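Local coordinates for hypothetical protein (Pseudomonas syringae pv. tomato, PDB 2OT9) that is of unknown function but belongs to the YaeQ family of the PDDEXK nuclease-like clan and binds meso-tartaric acid in a pocket in this crystal, at residues A[67-72]-A[80-85]; A[100-105]-A[125-130]. One frame throughout, in Å; residues are numbered along the deposited sequence.

Contact 1: A[67-72]-A[80-85]. With SRT (S,R meso-tartaric acid), chain C.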
ATOM      1  N   PRO A  67       2.349   9.545  -5.624  1.00 24.23           N
ATOM      2  CA  PRO A  67       2.584   8.266  -4.953  1.00 23.54           C
ATOM      3  C   PRO A  67       1.560   7.220  -5.385  1.00 23.56           C
ATOM      4  O   PRO A  67       0.625   7.540  -6.123  1.00 23.54           O
ATOM      5  CB  PRO A  67       2.363   8.606  -3.485  1.00 24.18           C
ATOM      6  CG  PRO A  67       1.342   9.727  -3.519  1.00 23.54           C
ATOM      7  CD  PRO A  67       1.550  10.474  -4.803  1.00 24.16           C
ATOM      8  N   ALA A  68       1.716   5.999  -4.882  1.00 22.43           N
ATOM      9  CA  ALA A  68       0.729   4.943  -5.027  1.00 21.76           C
ATOM     10  C   ALA A  68      -0.561   5.320  -4.299  1.00 21.77           C
ATOM     11  O   ALA A  68      -1.661   5.144  -4.837  1.00 21.46           O
ATOM     12  CB  ALA A  68       1.294   3.643  -4.486  1.00 21.87           C
ATOM     13  N   LEU A  69      -0.419   5.873  -3.089  1.00 21.11           N
ATOM     14  CA  LEU A  69      -1.566   6.405  -2.347  1.00 21.63           C
ATOM     15  C   LEU A  69      -1.167   7.651  -1.553  1.00 21.60           C
ATOM     16  O   LEU A  69       0.001   7.812  -1.150  1.00 21.65           O
ATOM     17  CB  LEU A  69      -2.144   5.364  -1.381  1.00 20.92           C
ATOM     18  CG  LEU A  69      -2.521   3.942  -1.807  1.00 23.57           C
ATOM     19  CD1 LEU A  69      -1.302   3.017  -1.789  1.00 23.07           C
ATOM     20  CD2 LEU A  69      -3.590   3.394  -0.856  1.00 21.88           C
ATOM     21  N   TRP A  70      -2.133   8.532  -1.311  1.00 21.66           N
ATOM     22  CA  TRP A  70      -1.881   9.667  -0.435  1.00 21.74           C
ATOM     23  C   TRP A  70      -3.118  10.166   0.280  1.00 22.09           C
ATOM     24  O   TRP A  70      -4.232  10.072  -0.228  1.00 22.04           O
ATOM     25  CB  TRP A  70      -1.151  10.840  -1.126  1.00 21.88           C
ATOM     26  CG  TRP A  70      -1.690  11.289  -2.444  1.00 21.82           C
ATOM     27  CD1 TRP A  70      -2.837  10.868  -3.062  1.00 22.96           C
ATOM     28  CD2 TRP A  70      -1.108  12.278  -3.312  1.00 22.39           C
ATOM     29  NE1 TRP A  70      -2.989  11.523  -4.263  1.00 22.59           N
ATOM     30  CE2 TRP A  70      -1.942  12.387  -4.443  1.00 21.61           C
ATOM     31  CE3 TRP A  70       0.045  13.071  -3.246  1.00 21.63           C
ATOM     32  CZ2 TRP A  70      -1.664  13.262  -5.499  1.00 23.29           C
ATOM     33  CZ3 TRP A  70       0.323  13.946  -4.301  1.00 23.74           C
ATOM     34  CH2 TRP A  70      -0.529  14.032  -5.409  1.00 23.11           C
ATOM     35  N   GLU A  71      -2.897  10.664   1.488  1.00 22.50           N
ATOM     36  CA  GLU A  71      -3.936  11.321   2.254  1.00 23.24           C
ATOM     37  C   GLU A  71      -3.576  12.801   2.278  1.00 23.32           C
ATOM     38  O   GLU A  71      -2.467  13.166   2.686  1.00 22.67           O
ATOM     39  CB  GLU A  71      -3.957  10.749   3.670  1.00 23.93           C
ATOM     40  CG  GLU A  71      -5.037  11.305   4.590  1.00 26.33           C
ATOM     41  CD  GLU A  71      -4.836  10.897   6.044  1.00 29.46           C
ATOM     42  OE1 GLU A  71      -4.148   9.895   6.316  1.00 32.53           O
ATOM     43  OE2 GLU A  71      -5.378  11.579   6.930  1.00 30.79           O
ATOM     44  N   LYS A  72      -4.499  13.642   1.820  1.00 23.16           N
ATOM     45  CA  LYS A  72      -4.295  15.093   1.826  1.00 24.25           C
ATOM     46  C   LYS A  72      -5.259  15.815   2.755  1.00 24.51           C
ATOM     47  O   LYS A  72      -6.373  15.344   3.006  1.00 24.57           O
ATOM     48  CB  LYS A  72      -4.453  15.667   0.427  1.00 24.08           C
ATOM     49  CG  LYS A  72      -3.398  15.209  -0.551  1.00 25.99           C
ATOM     50  CD  LYS A  72      -3.614  15.948  -1.848  1.00 28.34           C
ATOM     51  CE  LYS A  72      -2.690  15.479  -2.913  1.00 30.25           C
ATOM     52  NZ  LYS A  72      -2.653  16.516  -3.977  1.00 32.32           N
ATOM     53  N   HIS A  80       0.010  12.029   4.391  1.00 21.86           N
ATOM     54  CA  HIS A  80       0.566  10.681   4.330  1.00 22.12           C
ATOM     55  C   HIS A  80       0.876  10.364   2.883  1.00 21.69           C
ATOM     56  O   HIS A  80       0.005  10.460   2.023  1.00 21.87           O
ATOM     57  CB  HIS A  80      -0.438   9.666   4.937  1.00 22.27           C
ATOM     58  CG  HIS A  80       0.136   8.308   5.251  1.00 22.83           C
ATOM     59  ND1 HIS A  80       1.489   8.032   5.266  1.00 23.72           N
ATOM     60  CD2 HIS A  80      -0.478   7.159   5.628  1.00 22.34           C
ATOM     61  CE1 HIS A  80       1.679   6.770   5.608  1.00 20.64           C
ATOM     62  NE2 HIS A  80       0.503   6.220   5.837  1.00 24.52           N
ATOM     63  N   TRP A  81       2.132  10.007   2.628  1.00 21.42           N
ATOM     64  CA  TRP A  81       2.615   9.658   1.296  1.00 22.15           C
ATOM     65  C   TRP A  81       2.964   8.172   1.301  1.00 21.68           C
ATOM     66  O   TRP A  81       3.885   7.761   1.996  1.00 20.98           O
ATOM     67  CB  TRP A  81       3.875  10.489   0.978  1.00 22.32           C
ATOM     68  CG  TRP A  81       4.418  10.343  -0.424  1.00 23.52           C
ATOM     69  CD1 TRP A  81       5.147   9.295  -0.922  1.00 24.66           C
ATOM     70  CD2 TRP A  81       4.321  11.304  -1.493  1.00 24.98           C
ATOM     71  NE1 TRP A  81       5.488   9.530  -2.240  1.00 24.38           N
ATOM     72  CE2 TRP A  81       5.005  10.761  -2.611  1.00 25.67           C
ATOM     73  CE3 TRP A  81       3.735  12.575  -1.611  1.00 25.14           C
ATOM     74  CZ2 TRP A  81       5.091  11.433  -3.836  1.00 23.82           C
ATOM     75  CZ3 TRP A  81       3.830  13.247  -2.835  1.00 24.74           C
ATOM     76  CH2 TRP A  81       4.492  12.664  -3.930  1.00 25.27           C
ATOM     77  N   ILE A  82       2.237   7.368   0.517  1.00 21.78           N
ATOM     78  CA  ILE A  82       2.457   5.923   0.527  1.00 21.66           C
ATOM     79  C   ILE A  82       2.972   5.404  -0.805  1.00 22.53           C
ATOM     80  O   ILE A  82       2.319   5.563  -1.843  1.00 22.42           O
ATOM     81  CB  ILE A  82       1.165   5.162   0.894  1.00 21.87           C
ATOM     82  CG1 ILE A  82       0.533   5.781   2.147  1.00 21.03           C
ATOM     83  CG2 ILE A  82       1.455   3.661   1.100  1.00 21.24           C
ATOM     84  CD1 ILE A  82      -0.790   5.141   2.623  1.00 21.61           C
ATOM     85  N   GLU A  83       4.125   4.746  -0.778  1.00 22.39           N
ATOM     86  CA  GLU A  83       4.611   4.055  -1.976  1.00 23.47           C
ATOM     87  C   GLU A  83       4.507   2.545  -1.814  1.00 23.17           C
ATOM     88  O   GLU A  83       4.339   2.037  -0.701  1.00 22.94           O
ATOM     89  CB  GLU A  83       6.071   4.428  -2.255  1.00 23.07           C
ATOM     90  CG  GLU A  83       6.299   5.911  -2.566  1.00 26.73           C
ATOM     91  CD  GLU A  83       5.728   6.373  -3.926  1.00 29.95           C
ATOM     92  OE1 GLU A  83       4.944   5.638  -4.599  1.00 32.82           O
ATOM     93  OE2 GLU A  83       6.058   7.504  -4.314  1.00 28.27           O
ATOM     94  N   VAL A  84       4.610   1.836  -2.933  1.00 22.76           N
ATOM     95  CA  VAL A  84       4.684   0.374  -2.920  1.00 23.93           C
ATOM     96  C   VAL A  84       5.855  -0.066  -3.807  1.00 24.10           C
ATOM     97  O   VAL A  84       6.232   0.648  -4.740  1.00 24.76           O
ATOM     98  CB  VAL A  84       3.346  -0.322  -3.347  1.00 24.02           C
ATOM     99  CG1 VAL A  84       2.154   0.196  -2.496  1.00 23.78           C
ATOM    100  CG2 VAL A  84       3.070  -0.128  -4.821  1.00 24.35           C
ATOM    101  N   GLY A  85       6.422  -1.223  -3.516  1.00 23.88           N
ATOM    102  CA  GLY A  85       7.489  -1.770  -4.365  1.00 24.42           C
ATOM    103  C   GLY A  85       8.871  -1.430  -3.835  1.00 25.04           C
ATOM    104  O   GLY A  85       9.116  -1.526  -2.629  1.00 25.63           O
TER
HETATM  105  O1  SRT C 201       8.774  -0.351  -7.144  1.00 36.00           O
HETATM  106  O11 SRT C 201      10.164   0.791  -8.378  1.00 38.93           O
HETATM  107  C1  SRT C 201       9.025   0.583  -7.919  1.00 38.28           C
HETATM  108  C2  SRT C 201       7.867   1.483  -8.265  0.60 40.03           C
HETATM  109  O2  SRT C 201       7.644   1.717  -9.665  1.00 41.51           O
HETATM  110  C3  SRT C 201       8.085   2.769  -7.503  1.00 39.46           C
HETATM  111  O3  SRT C 201       7.621   2.459  -6.186  1.00 36.89           O
HETATM  112  C4  SRT C 201       7.345   3.939  -8.122  0.60 39.48           C
HETATM  113  O4  SRT C 201       6.162   3.824  -8.543  1.00 40.20           O
HETATM  114  O41 SRT C 201       7.966   5.020  -8.193  0.60 39.08           O
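Ile82 N donates to Leu69 O at 2.8 Å, and Leu69 N returns a nearly straight bond to Ile82 O (167° at the hydrogen); Glu71 and His80 form the next such reciprocal pair of this antiparallel hairpin. Ala68 and Leu69 both face Ile82, a classic beta bulge. At the bulge Ala68 N donates to Glu83 OE1 at 3.3 Å, from well above the carboxylate plane. Glu83 OE2 accepts from Trp81 NE1 at 3.0 Å and also forms a salt bridge with Arg91 of helix 89-96, so the carboxylate joins bulge, indole and that helix. One residue further along the strand, Val84 O accepts from the hydroxyl O3 of the bound meso-tartaric acid at 2.7 Å. On the face bearing the tryptophans, Pro67 CB lies over the five-membered ring of Trp81, 3.6 Å from its centroid, a CH-pi contact. The Trp70 edge addresses the Trp81 face with planes at 90°, an offset edge-to-face pair; Trp70 CG sits between its backbone N and carbonyl carbon (chi1 48°). Leu69, on the other face, and Val84 both touch helix 37-49, whereas Trp81 rests on helix 89-96; strand 101-106 continues the sheet beside strand 78-84.

Contact 2: A[100-105]-A[125-130]; sequences ERTSLL and KNVNIA
Strands 101-105 and 127-130 run parallel, their axes 14° apart and 4.6 Å at closest approach, as the two strands of a beta-alpha-beta unit whose intervening helix is 111-117. The register pairs Thr102 with Val127, Ser103 with Asn128, Leu104 with Ile129 and Leu105 with Ala130. Its ladder alternates direction: Thr102 N donates to Asn126 O, Asn128 N to Thr102 O, Leu104 N to Asn128 O at 2.7 Å, and Ala130 N to Leu104 O. Hydrogens on the alpha carbons of Ser103 and Ile129 add weaker contacts to Asn128 O and Leu104 O.

Two asparagines fasten the end of the ladder where the strands begin. Asn126 ND2 donates to Glu100 O at 3.1 Å, and Asn126 OD1 receives Asn128 ND2 at 3.0 Å, from above its amide plane. The same Asn128 ND2 donates to Thr102 O at 3.2 Å; one residue thus grips that oxygen twice, its backbone N and ND2 arriving from opposite faces of the carbonyl plane. Asn128 OD1 accepts from Glu178 N, and with the two ND2 bonds this fixes the rotation of the amide.

Arg101, extended from CG to NE, lays its guanidinium almost flat against the Asn128 amide, the planes 10° apart and ND2 over one face, offset toward the rim. The Asn126 amide instead stands at 83° to the guanidinium.

On the face bearing Thr102 and Leu104, Leu104 CD2 meets Ile129 CG2, while on the opposite face Leu105 CD2 touches Ala130 CB. Ala130 also packs on Leu172 and Trp174 of strand 166-174, and Thr102 and Val127 both touch Ser96 of helix 89-96. Near the start of the strands a water lies 2.8 Å from Thr102 OG1 and 2.9 Å from Lys125 O, hydrogen-bonded to both.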
ATOM      1  N   GLU A 100       4.065  14.772   6.077  1.00 29.70           N
ATOM      2  CA  GLU A 100       4.356  14.573   7.501  1.00 29.47           C
ATOM      3  C   GLU A 100       4.707  13.102   7.800  1.00 28.50           C
ATOM      4  O   GLU A 100       5.413  12.781   8.768  1.00 28.68           O
ATOM      5  CB  GLU A 100       3.144  14.995   8.344  1.00 30.65           C
ATOM      6  CG  GLU A 100       3.367  14.896   9.864  1.00 33.92           C
ATOM      7  CD  GLU A 100       2.693  16.019  10.639  1.00 38.68           C
ATOM      8  OE1 GLU A 100       3.423  16.886  11.190  1.00 39.55           O
ATOM      9  OE2 GLU A 100       1.440  16.035  10.683  1.00 40.51           O
ATOM     10  N   ARG A 101       4.186  12.211   6.975  1.00 26.47           N
ATOM     11  CA  ARG A 101       4.398  10.778   7.170  1.00 25.33           C
ATOM     12  C   ARG A 101       4.625  10.140   5.827  1.00 23.97           C
ATOM     13  O   ARG A 101       3.884  10.392   4.886  1.00 23.39           O
ATOM     14  CB  ARG A 101       3.193  10.130   7.859  1.00 25.65           C
ATOM     15  CG  ARG A 101       3.383   8.638   8.102  1.00 27.19           C
ATOM     16  CD  ARG A 101       2.238   8.039   8.897  1.00 30.40           C
ATOM     17  NE  ARG A 101       2.709   6.795   9.492  1.00 36.18           N
ATOM     18  CZ  ARG A 101       3.249   6.711  10.709  1.00 37.06           C
ATOM     19  NH1 ARG A 101       3.667   5.545  11.145  1.00 37.69           N
ATOM     20  NH2 ARG A 101       3.360   7.790  11.494  1.00 38.01           N
ATOM     21  N   THR A 102       5.667   9.327   5.740  1.00 22.75           N
ATOM     22  CA  THR A 102       5.935   8.565   4.535  1.00 22.92           C
ATOM     23  C   THR A 102       5.881   7.090   4.884  1.00 22.74           C
ATOM     24  O   THR A 102       6.492   6.663   5.871  1.00 21.71           O
ATOM     25  CB  THR A 102       7.340   8.880   3.997  1.00 22.46           C
ATOM     26  OG1 THR A 102       7.449  10.275   3.780  1.00 24.50           O
ATOM     27  CG2 THR A 102       7.615   8.173   2.666  1.00 24.55           C
ATOM     28  N   SER A 103       5.168   6.303   4.076  1.00 22.54           N
ATOM     29  CA  SER A 103       5.162   4.865   4.286  1.00 23.03           C
ATOM     30  C   SER A 103       5.491   4.147   3.002  1.00 22.92           C
ATOM     31  O   SER A 103       5.172   4.612   1.921  1.00 22.92           O
ATOM     32  CB  SER A 103       3.820   4.349   4.849  1.00 22.55           C
ATOM     33  OG  SER A 103       3.579   4.936   6.122  1.00 25.42           O
ATOM     34  N   LEU A 104       6.103   2.984   3.137  1.00 22.76           N
ATOM     35  CA  LEU A 104       6.336   2.142   1.974  1.00 22.23           C
ATOM     36  C   LEU A 104       5.945   0.720   2.322  1.00 22.77           C
ATOM     37  O   LEU A 104       6.422   0.169   3.335  1.00 21.77           O
ATOM     38  CB  LEU A 104       7.807   2.200   1.560  1.00 21.72           C
ATOM     39  CG  LEU A 104       8.292   1.107   0.595  1.00 20.56           C
ATOM     40  CD1 LEU A 104       7.604   1.228  -0.793  1.00 18.63           C
ATOM     41  CD2 LEU A 104       9.808   1.168   0.454  1.00 21.54           C
ATOM     42  N   LEU A 105       5.085   0.118   1.485  1.00 22.85           N
ATOM     43  CA  LEU A 105       4.892  -1.326   1.516  1.00 23.62           C
ATOM     44  C   LEU A 105       5.735  -1.954   0.417  1.00 24.33           C
ATOM     45  O   LEU A 105       5.352  -1.936  -0.769  1.00 23.20           O
ATOM     46  CB  LEU A 105       3.418  -1.729   1.307  1.00 23.95           C
ATOM     47  CG  LEU A 105       2.445  -1.629   2.464  1.00 26.22           C
ATOM     48  CD1 LEU A 105       1.143  -2.327   2.102  1.00 23.38           C
ATOM     49  CD2 LEU A 105       3.071  -2.269   3.735  1.00 24.92           C
ATOM     50  N   LYS A 125      12.857  11.825   8.099  1.00 30.49           N
ATOM     51  CA  LYS A 125      11.871  12.051   9.150  1.00 30.17           C
ATOM     52  C   LYS A 125      10.611  11.234   8.869  1.00 29.00           C
ATOM     53  O   LYS A 125      10.048  11.319   7.772  1.00 29.43           O
ATOM     54  CB  LYS A 125      11.545  13.548   9.253  1.00 30.62           C
ATOM     55  CG  LYS A 125      12.781  14.454   9.221  1.00 33.15           C
ATOM     56  CD  LYS A 125      12.563  15.769   9.948  1.00 36.09           C
ATOM     57  CE  LYS A 125      13.891  16.386  10.359  1.00 38.20           C
ATOM     58  NZ  LYS A 125      14.515  17.227   9.284  1.00 40.48           N
ATOM     59  N   ASN A 126      10.202  10.425   9.852  1.00 27.58           N
ATOM     60  CA  ASN A 126       8.971   9.627   9.795  1.00 26.87           C
ATOM     61  C   ASN A 126       8.794   8.837   8.491  1.00 25.96           C
ATOM     62  O   ASN A 126       7.768   8.950   7.797  1.00 26.33           O
ATOM     63  CB  ASN A 126       7.731  10.494  10.066  1.00 27.08           C
ATOM     64  CG  ASN A 126       6.521   9.679  10.560  1.00 26.86           C
ATOM     65  OD1 ASN A 126       6.635   8.503  10.894  1.00 28.20           O
ATOM     66  ND2 ASN A 126       5.368  10.333  10.642  1.00 27.35           N
ATOM     67  N   VAL A 127       9.793   8.030   8.168  1.00 24.66           N
ATOM     68  CA  VAL A 127       9.674   7.089   7.059  1.00 23.62           C
ATOM     69  C   VAL A 127       9.489   5.694   7.651  1.00 23.70           C
ATOM     70  O   VAL A 127      10.217   5.290   8.558  1.00 23.26           O
ATOM     71  CB  VAL A 127      10.886   7.153   6.092  1.00 23.28           C
ATOM     72  CG1 VAL A 127      10.784   6.073   5.004  1.00 22.44           C
ATOM     73  CG2 VAL A 127      11.003   8.549   5.469  1.00 24.07           C
ATOM     74  N   ASN A 128       8.500   4.973   7.134  1.00 22.95           N
ATOM     75  CA  ASN A 128       8.061   3.711   7.709  1.00 23.03           C
ATOM     76  C   ASN A 128       7.978   2.699   6.592  1.00 22.97           C
ATOM     77  O   ASN A 128       7.351   2.975   5.564  1.00 23.96           O
ATOM     78  CB  ASN A 128       6.682   3.888   8.370  1.00 22.24           C
ATOM     79  CG  ASN A 128       6.674   4.983   9.411  1.00 24.11           C
ATOM     80  OD1 ASN A 128       6.985   4.733  10.570  1.00 22.94           O
ATOM     81  ND2 ASN A 128       6.296   6.202   9.009  1.00 22.53           N
ATOM     82  N   ILE A 129       8.628   1.554   6.768  1.00 22.16           N
ATOM     83  CA  ILE A 129       8.770   0.577   5.690  1.00 22.15           C
ATOM     84  C   ILE A 129       8.471  -0.813   6.212  1.00 22.76           C
ATOM     85  O   ILE A 129       9.109  -1.279   7.174  1.00 22.05           O
ATOM     86  CB  ILE A 129      10.216   0.565   5.070  1.00 21.96           C
ATOM     87  CG1 ILE A 129      10.620   1.950   4.563  1.00 22.33           C
ATOM     88  CG2 ILE A 129      10.322  -0.496   3.938  1.00 21.82           C
ATOM     89  CD1 ILE A 129      12.070   2.048   4.109  1.00 21.05           C
ATOM     90  N   ALA A 130       7.498  -1.471   5.581  1.00 22.48           N
ATOM     91  CA  ALA A 130       7.162  -2.852   5.895  1.00 23.28           C
ATOM     92  C   ALA A 130       7.187  -3.639   4.593  1.00 23.51           C
ATOM     93  O   ALA A 130       6.905  -3.087   3.526  1.00 24.97           O
ATOM     94  CB  ALA A 130       5.777  -2.927   6.531  1.00 23.72           C
TER
HETATM   95  O   HOH W   1       7.761  11.871   6.088  1.00 33.86           O

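Contacts 1 and 2 are consecutive along the chain and neighbours in one mixed sheet, their centres about 9 Å apart. Strand 78-84 of contact 1 lies beside strand 101-106 of contact 2, and the seam is backbone: Trp81 O lies 2.8 Å from Ser103 N, and Trp81 N lies 2.9 Å from Arg101 O, both probable hydrogen bonds. Strand 78-84 is where the sheet changes: antiparallel to 69-72, parallel to 101-106, which in turn pairs parallel with 127-131. Of the two contacts, only contact 1 supplies meso-tartaric acid pocket residues, Val84 and Gly85; Arg39 and Gln86, outside both, also hydrogen-bond the ligand. The side chain of Leu104 is about 6 Å from the bound meso-tartaric acid.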